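Local coordinates for angiopoietin-related protein 6 (Homo sapiens, PDB 6Y43) that probably acts as a secreted, angiopoietin-like signalling protein through its calcium-binding fibrinogen-like globe domain, at residues E27-G31 with R32-S36; Q42-G45 with G46-V50; F61-W65 with Q66-A70; S117-P120 with E121-Y125; D138-S141 with W142-D145. All coordinates share one frame; numbering follows the deposited sequence.

Contact 1 of 5, residues E27-G31 with R32-S36; sequences ELRVG and RHVVS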
loop_
_atom_site.group_PDB
_atom_site.type_symbol
_atom_site.label_atom_id
_atom_site.label_comp_id
_atom_site.label_asym_id
_atom_site.label_seq_id
_atom_site.Cartn_x
_atom_site.Cartn_y
_atom_site.Cartn_z
ATOM N N GLU A 27 -7.521 12.026 -11.160
ATOM C CA GLU A 27 -7.209 13.154 -10.290
ATOM C C GLU A 27 -8.112 13.116 -9.061
ATOM O O GLU A 27 -9.341 13.170 -9.192
ATOM C CB GLU A 27 -7.414 14.475 -11.020
ATOM C CG GLU A 27 -6.422 14.807 -12.092
ATOM C CD GLU A 27 -6.820 16.123 -12.738
ATOM O OE1 GLU A 27 -7.962 16.199 -13.248
ATOM O OE2 GLU A 27 -6.047 17.102 -12.646
ATOM N N LEU A 28 -7.501 13.050 -7.879
ATOM C CA LEU A 28 -8.216 13.110 -6.611
ATOM C C LEU A 28 -7.905 14.404 -5.875
ATOM O O LEU A 28 -6.759 14.841 -5.843
ATOM C CB LEU A 28 -7.832 11.936 -5.717
ATOM C CG LEU A 28 -7.998 10.519 -6.226
ATOM C CD1 LEU A 28 -7.874 9.583 -5.010
ATOM C CD2 LEU A 28 -9.327 10.375 -6.941
ATOM N N ARG A 29 -8.920 14.983 -5.241
ATOM C CA ARG A 29 -8.716 16.161 -4.394
ATOM C C ARG A 29 -8.512 15.657 -2.973
ATOM O O ARG A 29 -9.464 15.257 -2.302
ATOM C CB ARG A 29 -9.887 17.139 -4.468
ATOM C CG ARG A 29 -9.734 18.349 -3.500
ATOM C CD ARG A 29 -10.695 19.484 -3.859
ATOM N NE ARG A 29 -10.412 19.990 -5.204
ATOM C CZ ARG A 29 -11.264 19.979 -6.225
ATOM N NH1 ARG A 29 -12.492 19.491 -6.081
ATOM N NH2 ARG A 29 -10.880 20.451 -7.402
ATOM N N VAL A 30 -7.267 15.657 -2.523
ATOM C CA VAL A 30 -6.898 15.156 -1.207
ATOM C C VAL A 30 -6.489 16.356 -0.368
ATOM O O VAL A 30 -5.422 16.949 -0.580
ATOM C CB VAL A 30 -5.784 14.112 -1.288
ATOM C CG1 VAL A 30 -5.503 13.559 0.125
ATOM C CG2 VAL A 30 -6.175 12.987 -2.239
ATOM N N GLY A 31 -7.347 16.720 0.578
ATOM C CA GLY A 31 -7.113 17.894 1.385
ATOM C C GLY A 31 -7.205 19.141 0.534
ATOM O O GLY A 31 -8.219 19.375 -0.132
ATOM N N ARG A 32 -6.140 19.936 0.531
ATOM C CA ARG A 32 -6.103 21.167 -0.238
ATOM C C ARG A 32 -5.470 20.980 -1.615
ATOM O O ARG A 32 -5.268 21.974 -2.325
ATOM C CB ARG A 32 -5.337 22.239 0.542
ATOM C CG ARG A 32 -6.159 22.926 1.633
ATOM C CD ARG A 32 -5.322 23.963 2.399
ATOM N NE ARG A 32 -3.899 23.631 2.442
ATOM C CZ ARG A 32 -2.939 24.329 1.830
ATOM N NH1 ARG A 32 -3.222 25.413 1.104
ATOM N NH2 ARG A 32 -1.678 23.934 1.943
ATOM N N HIS A 33 -5.133 19.745 -2.004
ATOM C CA HIS A 33 -4.356 19.525 -3.215
ATOM C C HIS A 33 -4.947 18.422 -4.079
ATOM O O HIS A 33 -5.474 17.429 -3.581
ATOM C CB HIS A 33 -2.906 19.159 -2.883
ATOM C CG HIS A 33 -2.214 20.178 -2.044
ATOM N ND1 HIS A 33 -2.133 20.073 -0.673
ATOM C CD2 HIS A 33 -1.601 21.337 -2.371
ATOM C CE1 HIS A 33 -1.494 21.122 -0.192
ATOM N NE2 HIS A 33 -1.159 21.904 -1.200
ATOM N N VAL A 34 -4.802 18.589 -5.390
ATOM C CA VAL A 34 -5.191 17.563 -6.353
ATOM C C VAL A 34 -3.968 16.720 -6.671
ATOM O O VAL A 34 -2.902 17.247 -7.024
ATOM C CB VAL A 34 -5.783 18.180 -7.637
ATOM C CG1 VAL A 34 -5.969 17.118 -8.725
ATOM C CG2 VAL A 34 -7.095 18.843 -7.331
ATOM N N VAL A 35 -4.132 15.407 -6.571
ATOM C CA VAL A 35 -3.054 14.447 -6.759
ATOM C C VAL A 35 -3.530 13.400 -7.754
ATOM O O VAL A 35 -4.693 12.988 -7.714
ATOM C CB VAL A 35 -2.669 13.775 -5.419
ATOM C CG1 VAL A 35 -1.567 12.771 -5.605
ATOM C CG2 VAL A 35 -2.281 14.825 -4.403
ATOM N N SER A 36 -2.641 12.961 -8.634
ATOM C CA SER A 36 -2.954 11.875 -9.561
ATOM C C SER A 36 -2.685 10.522 -8.911
ATOM O O SER A 36 -1.624 10.304 -8.322
ATOM C CB SER A 36 -2.153 11.990 -10.858
ATOM O OG SER A 36 -2.619 13.072 -11.660
#

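Contact 2 of 5, residues Q42-G45 with G46-V50; sequences QLEG and GGWTV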
loop_
_atom_site.group_PDB
_atom_site.type_symbol
_atom_site.label_atom_id
_atom_site.label_comp_id
_atom_site.label_asym_id
_atom_site.label_seq_id
_atom_site.Cartn_x
_atom_site.Cartn_y
_atom_site.Cartn_z
ATOM N N GLN A 42 -12.160 -2.241 -11.924
ATOM C CA GLN A 42 -12.856 -3.487 -12.257
ATOM C C GLN A 42 -12.838 -4.505 -11.131
ATOM O O GLN A 42 -13.871 -5.110 -10.832
ATOM C CB GLN A 42 -12.237 -4.112 -13.510
ATOM C CG GLN A 42 -12.583 -3.399 -14.775
ATOM C CD GLN A 42 -14.054 -3.526 -15.130
ATOM O OE1 GLN A 42 -14.595 -4.634 -15.224
ATOM N NE2 GLN A 42 -14.718 -2.387 -15.305
ATOM N N LEU A 43 -11.703 -4.700 -10.475
ATOM C CA LEU A 43 -11.625 -5.741 -9.454
ATOM C C LEU A 43 -12.529 -5.440 -8.263
ATOM O O LEU A 43 -12.515 -4.337 -7.704
ATOM C CB LEU A 43 -10.170 -5.912 -9.012
ATOM C CG LEU A 43 -9.835 -6.987 -7.978
ATOM C CD1 LEU A 43 -8.476 -7.591 -8.295
ATOM C CD2 LEU A 43 -9.847 -6.363 -6.611
ATOM N N GLU A 44 -13.310 -6.451 -7.874
ATOM C CA GLU A 44 -14.206 -6.394 -6.721
ATOM C C GLU A 44 -15.039 -5.119 -6.719
ATOM O O GLU A 44 -15.131 -4.393 -5.727
ATOM C CB GLU A 44 -13.418 -6.536 -5.426
ATOM C CG GLU A 44 -13.033 -7.959 -5.178
ATOM C CD GLU A 44 -12.292 -8.133 -3.878
ATOM O OE1 GLU A 44 -12.705 -7.506 -2.891
ATOM O OE2 GLU A 44 -11.288 -8.872 -3.856
ATOM N N GLY A 45 -15.661 -4.859 -7.850
ATOM C CA GLY A 45 -16.583 -3.765 -7.976
ATOM C C GLY A 45 -15.936 -2.457 -8.336
ATOM O O GLY A 45 -16.655 -1.489 -8.616
ATOM N N GLY A 46 -14.602 -2.405 -8.366
ATOM C CA GLY A 46 -13.906 -1.172 -8.684
ATOM C C GLY A 46 -13.970 -0.140 -7.574
ATOM O O GLY A 46 -14.390 -0.397 -6.435
ATOM N N GLY A 47 -13.502 1.063 -7.928
ATOM C CA GLY A 47 -13.484 2.170 -7.003
ATOM C C GLY A 47 -12.330 2.159 -6.021
ATOM O O GLY A 47 -12.423 2.805 -4.974
ATOM N N TRP A 48 -11.246 1.471 -6.343
ATOM C CA TRP A 48 -10.114 1.298 -5.442
ATOM C C TRP A 48 -9.024 2.304 -5.789
ATOM O O TRP A 48 -8.558 2.347 -6.935
ATOM C CB TRP A 48 -9.548 -0.118 -5.540
ATOM C CG TRP A 48 -10.478 -1.178 -5.094
ATOM C CD1 TRP A 48 -11.234 -1.994 -5.880
ATOM C CD2 TRP A 48 -10.735 -1.572 -3.738
ATOM N NE1 TRP A 48 -11.956 -2.872 -5.102
ATOM C CE2 TRP A 48 -11.664 -2.641 -3.782
ATOM C CE3 TRP A 48 -10.263 -1.135 -2.499
ATOM C CZ2 TRP A 48 -12.146 -3.256 -2.634
ATOM C CZ3 TRP A 48 -10.746 -1.756 -1.353
ATOM C CH2 TRP A 48 -11.675 -2.805 -1.439
ATOM N N THR A 49 -8.620 3.100 -4.798
ATOM C CA THR A 49 -7.488 4.011 -4.935
ATOM C C THR A 49 -6.204 3.264 -4.601
ATOM O O THR A 49 -6.042 2.789 -3.474
ATOM C CB THR A 49 -7.647 5.211 -4.003
ATOM O OG1 THR A 49 -8.880 5.869 -4.294
ATOM C CG2 THR A 49 -6.464 6.178 -4.123
ATOM N N VAL A 50 -5.297 3.157 -5.573
ATOM C CA VAL A 50 -4.008 2.539 -5.287
ATOM C C VAL A 50 -3.174 3.504 -4.454
ATOM O O VAL A 50 -2.959 4.654 -4.849
ATOM C CB VAL A 50 -3.292 2.166 -6.593
ATOM C CG1 VAL A 50 -1.873 1.677 -6.310
ATOM C CG2 VAL A 50 -4.092 1.114 -7.344
#

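Contact 3 of 5, residues F61-W65 with Q66-A70; sequences FFTTW and QHYKA. With EDO (1,2-ethanediol), chain D.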
loop_
_atom_site.group_PDB
_atom_site.type_symbol
_atom_site.label_atom_id
_atom_site.label_comp_id
_atom_site.label_asym_id
_atom_site.label_seq_id
_atom_site.Cartn_x
_atom_site.Cartn_y
_atom_site.Cartn_z
ATOM N N PHE A 61 12.535 2.137 -3.297
ATOM C CA PHE A 61 11.742 2.228 -2.079
ATOM C C PHE A 61 12.607 2.306 -0.827
ATOM O O PHE A 61 12.069 2.485 0.275
ATOM C CB PHE A 61 10.785 1.034 -1.981
ATOM C CG PHE A 61 9.490 1.229 -2.742
ATOM C CD1 PHE A 61 9.474 1.270 -4.124
ATOM C CD2 PHE A 61 8.295 1.395 -2.051
ATOM C CE1 PHE A 61 8.275 1.471 -4.818
ATOM C CE2 PHE A 61 7.085 1.582 -2.736
ATOM C CZ PHE A 61 7.081 1.631 -4.098
ATOM N N PHE A 62 13.925 2.187 -0.962
ATOM C CA PHE A 62 14.827 2.451 0.168
ATOM C C PHE A 62 15.131 3.947 0.188
ATOM O O PHE A 62 16.168 4.406 -0.280
ATOM C CB PHE A 62 16.102 1.625 0.048
ATOM C CG PHE A 62 17.000 1.716 1.269
ATOM C CD1 PHE A 62 16.632 1.095 2.429
ATOM C CD2 PHE A 62 18.189 2.447 1.243
ATOM C CE1 PHE A 62 17.438 1.152 3.574
ATOM C CE2 PHE A 62 18.997 2.536 2.386
ATOM C CZ PHE A 62 18.615 1.882 3.549
ATOM N N THR A 63 14.198 4.737 0.722
ATOM C CA THR A 63 14.298 6.192 0.584
ATOM C C THR A 63 13.893 6.887 1.881
ATOM O O THR A 63 13.563 6.244 2.866
ATOM C CB THR A 63 13.464 6.694 -0.601
ATOM O OG1 THR A 63 13.701 8.094 -0.809
ATOM C CG2 THR A 63 11.989 6.468 -0.384
ATOM N N THR A 64 13.895 8.224 1.836
ATOM C CA THR A 64 13.879 9.079 3.022
ATOM C C THR A 64 12.507 9.124 3.688
ATOM O O THR A 64 11.470 8.960 3.040
ATOM C CB THR A 64 14.275 10.523 2.674
ATOM O OG1 THR A 64 13.269 11.149 1.870
ATOM C CG2 THR A 64 15.601 10.578 1.912
ATOM N N TRP A 65 12.510 9.412 4.995
ATOM C CA TRP A 65 11.261 9.715 5.691
ATOM C C TRP A 65 10.461 10.769 4.932
ATOM O O TRP A 65 9.258 10.624 4.723
ATOM C CB TRP A 65 11.541 10.192 7.126
ATOM C CG TRP A 65 10.297 10.631 7.831
ATOM C CD1 TRP A 65 9.851 11.909 7.976
ATOM C CD2 TRP A 65 9.324 9.789 8.487
ATOM N NE1 TRP A 65 8.669 11.921 8.665
ATOM C CE2 TRP A 65 8.325 10.632 8.998
ATOM C CE3 TRP A 65 9.207 8.402 8.691
ATOM C CZ2 TRP A 65 7.224 10.140 9.712
ATOM C CZ3 TRP A 65 8.118 7.923 9.407
ATOM C CH2 TRP A 65 7.136 8.780 9.893
ATOM N N GLN A 66 11.116 11.842 4.494
ATOM C CA GLN A 66 10.380 12.884 3.784
ATOM C C GLN A 66 9.699 12.332 2.531
ATOM O O GLN A 66 8.591 12.753 2.177
ATOM C CB GLN A 66 11.322 14.027 3.419
ATOM C CG GLN A 66 10.653 15.180 2.658
ATOM C CD GLN A 66 9.447 15.759 3.389
ATOM O OE1 GLN A 66 9.457 15.908 4.610
ATOM N NE2 GLN A 66 8.404 16.084 2.640
ATOM N N HIS A 67 10.377 11.435 1.811
ATOM C CA HIS A 67 9.759 10.852 0.618
ATOM C C HIS A 67 8.620 9.913 1.002
ATOM O O HIS A 67 7.566 9.923 0.362
ATOM C CB HIS A 67 10.813 10.141 -0.233
ATOM C CG HIS A 67 11.652 11.087 -1.042
ATOM N ND1 HIS A 67 13.017 11.187 -0.892
ATOM C CD2 HIS A 67 11.310 12.013 -1.964
ATOM C CE1 HIS A 67 13.484 12.121 -1.705
ATOM N NE2 HIS A 67 12.467 12.637 -2.367
ATOM N N TYR A 68 8.786 9.118 2.063
ATOM C CA TYR A 68 7.670 8.297 2.524
ATOM C C TYR A 68 6.499 9.156 2.987
ATOM O O TYR A 68 5.337 8.751 2.837
ATOM C CB TYR A 68 8.131 7.335 3.647
ATOM C CG TYR A 68 8.564 6.021 3.058
ATOM C CD1 TYR A 68 7.616 5.096 2.620
ATOM C CD2 TYR A 68 9.898 5.731 2.844
ATOM C CE1 TYR A 68 7.982 3.913 2.006
ATOM C CE2 TYR A 68 10.276 4.542 2.239
ATOM C CZ TYR A 68 9.311 3.641 1.804
ATOM O OH TYR A 68 9.659 2.468 1.191
ATOM N N LYS A 69 6.774 10.333 3.559
ATOM C CA LYS A 69 5.679 11.203 3.983
ATOM C C LYS A 69 4.960 11.821 2.783
ATOM O O LYS A 69 3.723 11.842 2.730
ATOM C CB LYS A 69 6.205 12.308 4.913
ATOM C CG LYS A 69 5.138 13.302 5.354
ATOM C CD LYS A 69 5.697 14.340 6.317
ATOM C CE LYS A 69 4.685 15.458 6.548
ATOM N NZ LYS A 69 5.328 16.620 7.219
ATOM N N ALA A 70 5.714 12.329 1.816
ATOM C CA ALA A 70 5.121 13.102 0.737
ATOM C C ALA A 70 4.617 12.260 -0.424
ATOM O O ALA A 70 3.742 12.729 -1.161
ATOM C CB ALA A 70 6.136 14.119 0.204
HETATM C C1 EDO D . 13.952 3.018 4.138
HETATM O O1 EDO D . 13.718 2.697 5.513
HETATM C C2 EDO D . 15.200 3.900 4.034
HETATM O O2 EDO D . 14.955 5.119 4.757
#

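Contact 4 of 5, residues S117-P120 with E121-Y125; sequences SLEP and ESDHY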
loop_
_atom_site.group_PDB
_atom_site.type_symbol
_atom_site.label_atom_id
_atom_site.label_comp_id
_atom_site.label_asym_id
_atom_site.label_seq_id
_atom_site.Cartn_x
_atom_site.Cartn_y
_atom_site.Cartn_z
ATOM N N SER A 117 -6.710 2.977 8.772
ATOM C CA SER A 117 -6.410 4.391 8.931
ATOM C C SER A 117 -5.006 4.534 9.486
ATOM O O SER A 117 -4.399 3.569 9.971
ATOM C CB SER A 117 -7.422 5.094 9.838
ATOM O OG SER A 117 -7.257 4.650 11.160
ATOM N N LEU A 118 -4.517 5.771 9.441
ATOM C CA LEU A 118 -3.231 6.152 9.997
ATOM C C LEU A 118 -3.420 7.272 11.006
ATOM O O LEU A 118 -4.267 8.147 10.812
ATOM C CB LEU A 118 -2.271 6.617 8.893
ATOM C CG LEU A 118 -1.926 5.662 7.749
ATOM C CD1 LEU A 118 -0.926 6.307 6.815
ATOM C CD2 LEU A 118 -1.407 4.332 8.303
ATOM N N GLU A 119 -2.643 7.242 12.089
ATOM C CA GLU A 119 -2.498 8.416 12.929
ATOM C C GLU A 119 -1.716 9.475 12.169
ATOM O O GLU A 119 -1.065 9.180 11.169
ATOM C CB GLU A 119 -1.753 8.071 14.211
ATOM C CG GLU A 119 -2.437 7.085 15.118
ATOM C CD GLU A 119 -3.663 7.667 15.770
ATOM O OE1 GLU A 119 -3.693 8.900 15.976
ATOM O OE2 GLU A 119 -4.595 6.888 16.069
ATOM N N PRO A 120 -1.700 10.709 12.658
ATOM C CA PRO A 120 -0.926 11.767 11.995
ATOM C C PRO A 120 0.574 11.604 12.222
ATOM O O PRO A 120 1.031 10.706 12.942
ATOM C CB PRO A 120 -1.484 13.055 12.622
ATOM C CG PRO A 120 -2.083 12.629 13.940
ATOM C CD PRO A 120 -2.546 11.209 13.759
ATOM N N GLU A 121 1.343 12.498 11.581
ATOM C CA GLU A 121 2.793 12.438 11.707
ATOM C C GLU A 121 3.226 12.513 13.167
ATOM O O GLU A 121 4.199 11.852 13.564
ATOM C CB GLU A 121 3.453 13.572 10.918
ATOM C CG GLU A 121 4.975 13.510 11.006
ATOM C CD GLU A 121 5.684 14.551 10.156
ATOM O OE1 GLU A 121 5.085 15.607 9.888
ATOM O OE2 GLU A 121 6.848 14.299 9.762
ATOM N N SER A 122 2.525 13.325 13.970
ATOM C CA SER A 122 2.871 13.518 15.376
ATOM C C SER A 122 2.795 12.220 16.167
ATOM O O SER A 122 3.391 12.115 17.253
ATOM C CB SER A 122 1.918 14.553 15.999
ATOM O OG SER A 122 0.568 14.155 15.862
ATOM N N ASP A 123 2.058 11.238 15.654
ATOM C CA ASP A 123 1.963 9.912 16.247
ATOM C C ASP A 123 2.541 8.863 15.308
ATOM O O ASP A 123 2.108 7.700 15.305
ATOM C CB ASP A 123 0.516 9.604 16.622
ATOM C CG ASP A 123 -0.025 10.576 17.660
ATOM O OD1 ASP A 123 -0.400 11.709 17.290
ATOM O OD2 ASP A 123 -0.048 10.217 18.853
ATOM N N HIS A 124 3.499 9.292 14.477
ATOM C CA HIS A 124 4.351 8.420 13.675
ATOM C C HIS A 124 3.557 7.565 12.692
ATOM O O HIS A 124 3.982 6.455 12.353
ATOM C CB HIS A 124 5.211 7.516 14.577
ATOM C CG HIS A 124 6.116 8.283 15.501
ATOM N ND1 HIS A 124 6.830 7.695 16.529
ATOM C CD2 HIS A 124 6.422 9.601 15.537
ATOM C CE1 HIS A 124 7.529 8.625 17.157
ATOM N NE2 HIS A 124 7.315 9.782 16.562
ATOM N N TYR A 125 2.399 8.065 12.256
ATOM C CA TYR A 125 1.592 7.395 11.242
ATOM C C TYR A 125 1.324 5.938 11.619
ATOM O O TYR A 125 1.280 5.044 10.770
ATOM C CB TYR A 125 2.260 7.499 9.875
ATOM C CG TYR A 125 2.322 8.914 9.301
ATOM C CD1 TYR A 125 1.172 9.576 8.900
ATOM C CD2 TYR A 125 3.534 9.559 9.160
ATOM C CE1 TYR A 125 1.226 10.855 8.366
ATOM C CE2 TYR A 125 3.614 10.841 8.618
ATOM C CZ TYR A 125 2.453 11.472 8.210
ATOM O OH TYR A 125 2.508 12.752 7.693
#

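Contact 5 of 5, residues D138-S141 with W142-D145; sequences DSLS and WHND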
loop_
_atom_site.group_PDB
_atom_site.type_symbol
_atom_site.label_atom_id
_atom_site.label_comp_id
_atom_site.label_asym_id
_atom_site.label_seq_id
_atom_site.Cartn_x
_atom_site.Cartn_y
_atom_site.Cartn_z
ATOM N N ASP A 138 -3.487 -13.534 6.585
ATOM C CA ASP A 138 -3.467 -12.257 7.301
ATOM C C ASP A 138 -2.042 -11.945 7.752
ATOM O O ASP A 138 -1.669 -12.107 8.916
ATOM C CB ASP A 138 -4.436 -12.272 8.474
ATOM C CG ASP A 138 -4.539 -10.919 9.169
ATOM O OD1 ASP A 138 -3.881 -9.945 8.717
ATOM O OD2 ASP A 138 -5.283 -10.850 10.166
ATOM N N SER A 139 -1.242 -11.440 6.810
ATOM C CA SER A 139 0.148 -11.130 7.090
ATOM C C SER A 139 0.392 -9.636 7.317
ATOM O O SER A 139 1.545 -9.213 7.359
ATOM C CB SER A 139 1.044 -11.659 5.977
ATOM O OG SER A 139 0.977 -13.082 5.902
ATOM N N LEU A 140 -0.668 -8.852 7.527
ATOM C CA LEU A 140 -0.526 -7.480 7.993
ATOM C C LEU A 140 -0.999 -7.264 9.431
ATOM O O LEU A 140 -0.655 -6.245 10.026
ATOM C CB LEU A 140 -1.292 -6.511 7.083
ATOM C CG LEU A 140 -0.884 -5.046 7.093
ATOM C CD1 LEU A 140 0.544 -4.747 6.676
ATOM C CD2 LEU A 140 -1.884 -4.270 6.207
ATOM N N SER A 141 -1.745 -8.191 10.019
ATOM C CA SER A 141 -2.306 -7.928 11.339
ATOM C C SER A 141 -1.214 -7.774 12.384
ATOM O O SER A 141 -1.388 -7.019 13.342
ATOM C CB SER A 141 -3.281 -9.044 11.722
ATOM O OG SER A 141 -4.592 -8.694 11.309
ATOM N N TRP A 142 -0.071 -8.453 12.201
ATOM C CA TRP A 142 1.017 -8.300 13.174
ATOM C C TRP A 142 1.563 -6.887 13.219
ATOM O O TRP A 142 2.284 -6.532 14.167
ATOM C CB TRP A 142 2.148 -9.249 12.835
ATOM C CG TRP A 142 2.989 -9.692 14.028
ATOM C CD1 TRP A 142 2.533 -10.061 15.254
ATOM C CD2 TRP A 142 4.404 -9.842 14.056
ATOM N NE1 TRP A 142 3.594 -10.428 16.069
ATOM C CE2 TRP A 142 4.751 -10.306 15.344
ATOM C CE3 TRP A 142 5.426 -9.614 13.124
ATOM C CZ2 TRP A 142 6.056 -10.532 15.714
ATOM C CZ3 TRP A 142 6.739 -9.854 13.505
ATOM C CH2 TRP A 142 7.039 -10.298 14.781
ATOM N N HIS A 143 1.243 -6.067 12.226
ATOM C CA HIS A 143 1.737 -4.710 12.143
ATOM C C HIS A 143 0.746 -3.692 12.666
ATOM O O HIS A 143 1.049 -2.495 12.696
ATOM C CB HIS A 143 2.080 -4.425 10.694
ATOM C CG HIS A 143 3.158 -5.320 10.190
ATOM N ND1 HIS A 143 4.489 -5.060 10.419
ATOM C CD2 HIS A 143 3.113 -6.520 9.569
ATOM C CE1 HIS A 143 5.223 -6.022 9.888
ATOM N NE2 HIS A 143 4.413 -6.922 9.364
ATOM N N ASN A 144 -0.423 -4.149 13.095
ATOM C CA ASN A 144 -1.415 -3.247 13.664
ATOM C C ASN A 144 -0.847 -2.479 14.861
ATOM O O ASN A 144 -0.163 -3.045 15.722
ATOM C CB ASN A 144 -2.610 -4.089 14.073
ATOM C CG ASN A 144 -3.880 -3.326 14.164
ATOM O OD1 ASN A 144 -3.896 -2.096 14.104
ATOM N ND2 ASN A 144 -4.980 -4.061 14.257
ATOM N N ASP A 145 -1.146 -1.179 14.904
ATOM C CA ASP A 145 -0.737 -0.302 16.003
ATOM C C ASP A 145 0.771 -0.308 16.176
ATOM O O ASP A 145 1.279 -0.224 17.304
ATOM C CB ASP A 145 -1.418 -0.697 17.318
ATOM C CG ASP A 145 -1.327 0.383 18.392
ATOM O OD1 ASP A 145 -1.041 1.557 18.079
ATOM O OD2 ASP A 145 -1.528 0.011 19.568
HETATM O O HOH W 1 0.147 -11.010 10.709
#

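Contact 1 of 5, residues E27-G31 with R32-S36
Glu27 lies against Val34 in a beta hairpin with a two-residue loop, strands 24-30 and 33-40 of the fibrinogen-like domain. Its CB is 3.8 Å from Val34 CG1, and OE2 also comes within van der Waals range of that methyl. Leu28 forms the hydrogen-bonded pair with Val35. Leu28 N gives to Val35 O at 2.8 Å, nearly straight at 173°, and the amide of Val35 answers to Leu28 O. Leu28 is buried, on the face it shares with Val30. Arg29 is back on the face of Glu27. Its CG is anti to the backbone N (chi1 176°), and the chain then bends at chi3. This bend sets NE and NH2 each 4.1 Å from Val34 CG2, the methyl not used by Glu27. Pro8 touches Arg29 and Val34. Val30 pairs with His33 and packs on Gln88 and Leu89 of helix 83-90. Val30 N reaches His33 O at 2.7 Å. Gly31 is the second residue of the type II' turn, with a positive phi of 67°, where a CB would run into Arg32 N. The return bond of the turn is the longer one: His33 N meets Val30 O at 3.2 Å, from above the carbonyl plane.

Contact 2 of 5, residues Q42-G45 with G46-V50
The Trp48 indole turns its N-H edge to the backbone of Leu43, and the Leu43 carbonyl oxygen lies in the ring plane. Trp48 CG is anti to its own carbonyl carbon (chi1 -65°), which carries the ring back to the turn. NE1 gives a weak, bent hydrogen bond to Leu43 O at 3.0 Å, with an N-H...O angle of 122°. CD1 is almost as near that oxygen. Leu43 CD2 stands off to one side of the indole plane, 4.3 Å from Trp48 NE1. Of the Glu44 side chain, CB comes nearest, 4.0 Å from Trp48 NE1; Glu44 O is also near this edge. The Glu44 carboxylate goes to Arg110 and His112. Gly46 N closes the turn on Leu43 O at 2.9 Å, and a CB on Gly46 would clash with Gly45 O. Gly47 and Trp48 both face Glu40, a G1 beta bulge that starts strand 48-54. Leu43 O therefore takes one firm and one weak bond, and the buried indole N-H has a polar partner in the turn.

Contact 3 of 5, residues F61-W65 with Q66-A70
The Tyr68 hydroxyl reaches back seven residues to give its proton to Phe61 O, at 2.6 Å. This ties helix 65-70 to the loop before it, at an N-cap made by Thr64. The bond is in the carbonyl plane, on a lone pair. The hydroxyl also accepts from Gly169 N. Thr63 CG2 lies 3.7 Å from Tyr68 CE2, and Thr63 O is at the ring edge, in plane. A phenylalanine in place of Tyr68 would probably leave Phe61 O and Gly169 N without their hydroxyl partner. Thr64 OG1 stands between the backbone N and carbonyl carbon (chi1 68°), facing the first turn, and accepts from His67 N at 2.9 Å. The His67 ring turns back toward the cap, its ND1 2.8 Å from Thr64 OG1 and 3.2 Å from Thr63 OG1. Thr64 O takes the first regular helix bond, from Tyr68 N, and Trp65 O takes the next, from Lys69 N. Across the loop, Phe62 carries a 1,2-ethanediol, probably from the crystallisation liquor, over one ring face. That molecule's O2 gives a hydrogen bond to Thr63 O at 2.6 Å.

Contact 4 of 5, residues S117-P120 with E121-Y125
Tyr125 folds back against the Glu119-Pro120 link. Its CB lies 3.9 Å from Glu119 O, and CG is equally close. CD1 comes nearest that oxygen, at 3.2 Å, and also approaches Leu118 CD1. CE1 lies against Pro120 C. One ring face is covered toward its rim by Pro120 C and Glu121 CA. At the tip, OH bonds to Glu84 of helix 83-90. CG is anti to the carbonyl carbon (chi1 -67°), which directs the ring toward Pro120. An alanine at Tyr125 is likely to leave this side of the turn uncovered and Glu84 without its hydroxyl partner. The segments form the end of strand 108-118 and the loop, with a short 3-10 turn at 121-122, that leads to antiparallel strand 127-133 of the fibrinogen-like domain. Pro120 O is gripped twice: Asp123 N at 2.9 Å and Tyr125 N at 3.1 Å meet it from opposite faces of its carbonyl plane. Glu119 O is buried and has no hydrogen-bond donor, but Tyr125 CA makes a straight CA-H...O contact to it. Glu119 CB packs on Asp123 CB at 3.6 Å. Their like-charged carboxylates are turned 63° apart, with Glu119 OE1 4.5 Å from Asp123 OD1, while Arg128 pairs with Glu119 OE2.

Contact 5 of 5, residues D138-S141 with W142-D145
Backbone bonds between Leu140 and His143 and between Ser141 and Asn144 wind this stretch into a short 3-10 turn. His143 N meets Leu140 O at 2.9 Å, and Asn144 N meets Ser141 O at 3.0 Å. Both donors sit above the carbonyl planes. The Asp138 carboxylate faces the turn's start. Ser141 N gives a weak bond to Asp138 OD1. Ser141 has a second conformer, so the 2.5 Å approach of its OG to Asp138 OD2 is tentative. One water bridges the segments, giving to Asp138 O and accepting from Trp142 N at 3.0 Å. The His143 ring makes the remaining contacts. With CG anti to the carbonyl carbon (chi1 -62°), it has Ser139 O and Leu140 O at its edge, in plane. Its CD2 is 4.3 Å from Leu140 CD1. Both ring nitrogens hydrogen-bond outside the turn, ND1 with Trp171 and NE2 with His177. The turn lies between strand 127-133 and helix 162-166. Leu140 packs on Leu129 of that strand and His143 on Leu127, while Trp142 stacks with His173 and His177.

Contacts 1 and 2 are consecutive turns of one antiparallel sheet, with strand 33-40 between them. They touch where Leu28 CD1 meets Thr49 CG2 at 3.8 Å. Contacts 3 and 4 form the other touching pair. Glu121 meets two side chains one turn apart on the capped helix, its OE1 2.9 Å from Lys69 NZ in a salt bridge and its OE2 3.2 Å from Trp65 NE1 in a probable hydrogen bond. Tyr125 packs on the same two side chains. Contact 5 comes within about 6 Å of contact 4, nearest atoms, without touching. The calcium ion, bound by Asp154, Asp156, Tyr158 and Gly160, is about 12 Å from the side chains of His124 and Trp142 and about 14 Å from that of Trp65.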